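Local coordinates for putative branched-chain amino acid transport system substrate-binding protein (Rhodopseudomonas palustris, PDB 3TX6) that probably serves as the periplasmic solute-binding component of an ABC transporter, capturing aromatic acids such as 3-(4-hydroxyphenyl)pyruvate for uptake, at residues I25-F33 and L267-Y275. Residues are numbered along the deposited sequence; the frame is centred on the assembly and turned at random.
Sequences IPERNALEF and LNTAYEAKY
Aromatic packing with a polar margin joins helix 21-29, and the residues that follow it, to the last turns of helix 261-275. Phe33 supplies the apolar centre: Ala270 CB sits over one face of its ring, a CH-pi contact 3.8 Å from the centroid, while Phe33 CE2 comes within 3.7 Å of Tyr271 CA. Exchanging Phe33 for alanine would probably leave Ala270 and Tyr271 facing a gap. Tyr271, its CG anti to the backbone N (chi1 -161°), reaches across to Pro26, whose CA lies 3.4 Å from Tyr271 OH; that oxygen also accepts a weak bond from Asn29 ND2. The two helix segments cross at 107°, and both pack on helix 282-304, Ala30 against Ser287 and Leu267 against Phe288, in the two-lobed periplasmic binding protein fold; the Pro26 side chain is about 11 Å from the bound 3-(4-hydroxyphenyl)pyruvate. Asn29 ND2 sits over one face of the Tyr275 ring near CZ, with the rest of the amide beside the hydroxyl, amide and ring planes only 9° apart. Water 1 donates to Asn29 O and Glu32 OE1 and accepts from Tyr275 OH at 2.6 Å. On the solvent-exposed side, extended Lys274 places NZ 2.7 Å from Glu32 OE1, a salt bridge in which Glu32 OE1 offers its syn lone pair.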
# COMPACT_ATOMS: atom_id res chain seq x y z
N ILE A 25 11.88 -3.89 -1.11
CA ILE A 25 12.67 -4.92 -0.47
C ILE A 25 11.83 -5.83 0.45
O ILE A 25 11.90 -7.07 0.32
CB ILE A 25 13.92 -4.34 0.24
CG1 ILE A 25 14.96 -3.94 -0.80
CG2 ILE A 25 14.53 -5.35 1.23
CD1 ILE A 25 16.10 -3.05 -0.29
N PRO A 26 11.01 -5.25 1.32
CA PRO A 26 10.18 -6.14 2.12
C PRO A 26 9.12 -6.93 1.36
O PRO A 26 8.75 -8.05 1.73
CB PRO A 26 9.49 -5.18 3.12
CG PRO A 26 10.42 -4.01 3.20
CD PRO A 26 10.94 -3.86 1.81
N GLU A 27 8.63 -6.33 0.28
CA GLU A 27 7.69 -7.03 -0.60
C GLU A 27 8.30 -8.27 -1.22
O GLU A 27 7.66 -9.34 -1.27
CB GLU A 27 7.16 -6.06 -1.66
CG GLU A 27 6.22 -5.07 -1.01
CD GLU A 27 5.79 -3.84 -1.79
OE1 GLU A 27 6.27 -3.57 -2.89
OE2 GLU A 27 4.95 -3.10 -1.20
N ARG A 28 9.54 -8.13 -1.71
CA ARG A 28 10.26 -9.26 -2.27
C ARG A 28 10.59 -10.28 -1.17
O ARG A 28 10.41 -11.48 -1.36
CB ARG A 28 11.54 -8.77 -2.94
CG ARG A 28 12.49 -9.89 -3.34
CD ARG A 28 13.50 -9.41 -4.40
NE ARG A 28 14.41 -10.48 -4.80
CZ ARG A 28 15.49 -10.82 -4.11
NH1 ARG A 28 16.27 -11.82 -4.54
NH2 ARG A 28 15.79 -10.17 -2.99
N ASN A 29 11.06 -9.81 -0.03
CA ASN A 29 11.43 -10.72 1.05
C ASN A 29 10.23 -11.51 1.59
O ASN A 29 10.37 -12.64 2.03
CB ASN A 29 12.13 -9.99 2.19
CG ASN A 29 13.54 -9.54 1.85
OD1 ASN A 29 14.13 -10.00 0.90
ND2 ASN A 29 14.08 -8.65 2.68
N ALA A 30 9.03 -10.93 1.56
CA ALA A 30 7.89 -11.59 2.12
C ALA A 30 7.55 -12.85 1.29
O ALA A 30 6.83 -13.74 1.80
CB ALA A 30 6.68 -10.64 2.13
N LEU A 31 8.02 -12.91 0.04
CA LEU A 31 7.74 -14.04 -0.81
C LEU A 31 8.34 -15.35 -0.27
O LEU A 31 7.90 -16.46 -0.66
CB LEU A 31 8.29 -13.79 -2.22
CG LEU A 31 7.73 -12.54 -2.94
CD1 LEU A 31 8.46 -12.31 -4.24
CD2 LEU A 31 6.23 -12.67 -3.14
N GLU A 32 9.29 -15.27 0.67
CA GLU A 32 9.83 -16.48 1.30
C GLU A 32 8.77 -17.21 2.16
O GLU A 32 8.89 -18.41 2.41
CB GLU A 32 11.04 -16.10 2.16
CG GLU A 32 11.72 -17.32 2.82
CD GLU A 32 13.05 -17.02 3.47
OE1 GLU A 32 13.58 -15.91 3.28
OE2 GLU A 32 13.58 -17.93 4.14
N PHE A 33 7.76 -16.45 2.59
CA PHE A 33 6.81 -16.87 3.61
C PHE A 33 5.43 -17.21 3.10
O PHE A 33 4.57 -17.61 3.88
CB PHE A 33 6.76 -15.85 4.73
CG PHE A 33 8.12 -15.44 5.20
CD1 PHE A 33 9.05 -16.40 5.57
CD2 PHE A 33 8.52 -14.13 5.18
CE1 PHE A 33 10.32 -16.05 5.98
CE2 PHE A 33 9.79 -13.79 5.56
CZ PHE A 33 10.70 -14.75 5.96
N LEU A 267 2.71 -13.61 9.28
CA LEU A 267 3.71 -12.88 8.51
C LEU A 267 4.78 -12.27 9.42
O LEU A 267 5.96 -12.42 9.18
CB LEU A 267 3.11 -11.77 7.70
CG LEU A 267 4.07 -10.74 7.09
CD1 LEU A 267 5.08 -11.38 6.13
CD2 LEU A 267 3.21 -9.68 6.39
N ASN A 268 4.34 -11.56 10.44
CA ASN A 268 5.29 -10.90 11.29
C ASN A 268 6.24 -11.88 12.04
O ASN A 268 7.44 -11.63 12.14
CB ASN A 268 4.59 -9.95 12.28
CG ASN A 268 3.96 -8.77 11.61
OD1 ASN A 268 4.20 -8.52 10.43
ND2 ASN A 268 3.19 -8.00 12.37
N THR A 269 5.73 -12.99 12.54
CA THR A 269 6.60 -13.98 13.18
C THR A 269 7.68 -14.42 12.19
O THR A 269 8.86 -14.47 12.51
CB THR A 269 5.78 -15.16 13.73
OG1 THR A 269 4.86 -14.65 14.70
CG2 THR A 269 6.67 -16.17 14.34
N ALA A 270 7.28 -14.72 10.97
CA ALA A 270 8.21 -15.23 9.95
C ALA A 270 9.24 -14.13 9.57
O ALA A 270 10.44 -14.36 9.55
CB ALA A 270 7.46 -15.71 8.73
N TYR A 271 8.73 -12.94 9.25
CA TYR A 271 9.57 -11.86 8.76
C TYR A 271 10.54 -11.42 9.86
O TYR A 271 11.72 -11.21 9.61
CB TYR A 271 8.71 -10.67 8.28
CG TYR A 271 9.46 -9.74 7.35
CD1 TYR A 271 10.40 -8.82 7.86
CD2 TYR A 271 9.34 -9.83 5.98
CE1 TYR A 271 11.15 -8.00 7.02
CE2 TYR A 271 10.08 -9.03 5.16
CZ TYR A 271 11.02 -8.14 5.68
OH TYR A 271 11.78 -7.36 4.82
N GLU A 272 10.02 -11.27 11.07
CA GLU A 272 10.85 -10.78 12.18
C GLU A 272 11.81 -11.85 12.69
O GLU A 272 12.85 -11.51 13.20
CB GLU A 272 9.96 -10.18 13.27
CG GLU A 272 9.16 -8.99 12.69
CD GLU A 272 8.30 -8.24 13.67
OE1 GLU A 272 7.73 -8.89 14.58
OE2 GLU A 272 8.19 -6.99 13.53
N ALA A 273 11.49 -13.13 12.54
CA ALA A 273 12.48 -14.18 12.86
C ALA A 273 13.71 -14.10 11.94
O ALA A 273 14.85 -14.21 12.41
CB ALA A 273 11.85 -15.57 12.82
N LYS A 274 13.51 -13.79 10.65
CA LYS A 274 14.66 -13.69 9.75
C LYS A 274 15.33 -12.31 9.81
O LYS A 274 16.54 -12.19 9.69
CB LYS A 274 14.26 -14.05 8.32
CG LYS A 274 15.46 -14.07 7.38
CD LYS A 274 15.16 -14.78 6.08
CE LYS A 274 16.35 -14.71 5.13
NZ LYS A 274 16.16 -15.68 4.00
N TYR A 275 14.54 -11.25 9.91
CA TYR A 275 15.08 -9.90 9.72
C TYR A 275 15.13 -9.07 11.01
O TYR A 275 15.65 -7.97 11.01
CB TYR A 275 14.36 -9.18 8.57
CG TYR A 275 14.47 -9.91 7.25
CD1 TYR A 275 15.68 -9.97 6.59
CD2 TYR A 275 13.39 -10.59 6.70
CE1 TYR A 275 15.83 -10.65 5.42
CE2 TYR A 275 13.53 -11.30 5.49
CZ TYR A 275 14.73 -11.29 4.84
OH TYR A 275 14.91 -11.99 3.69
O HOH W 1 12.96 -13.45 2.74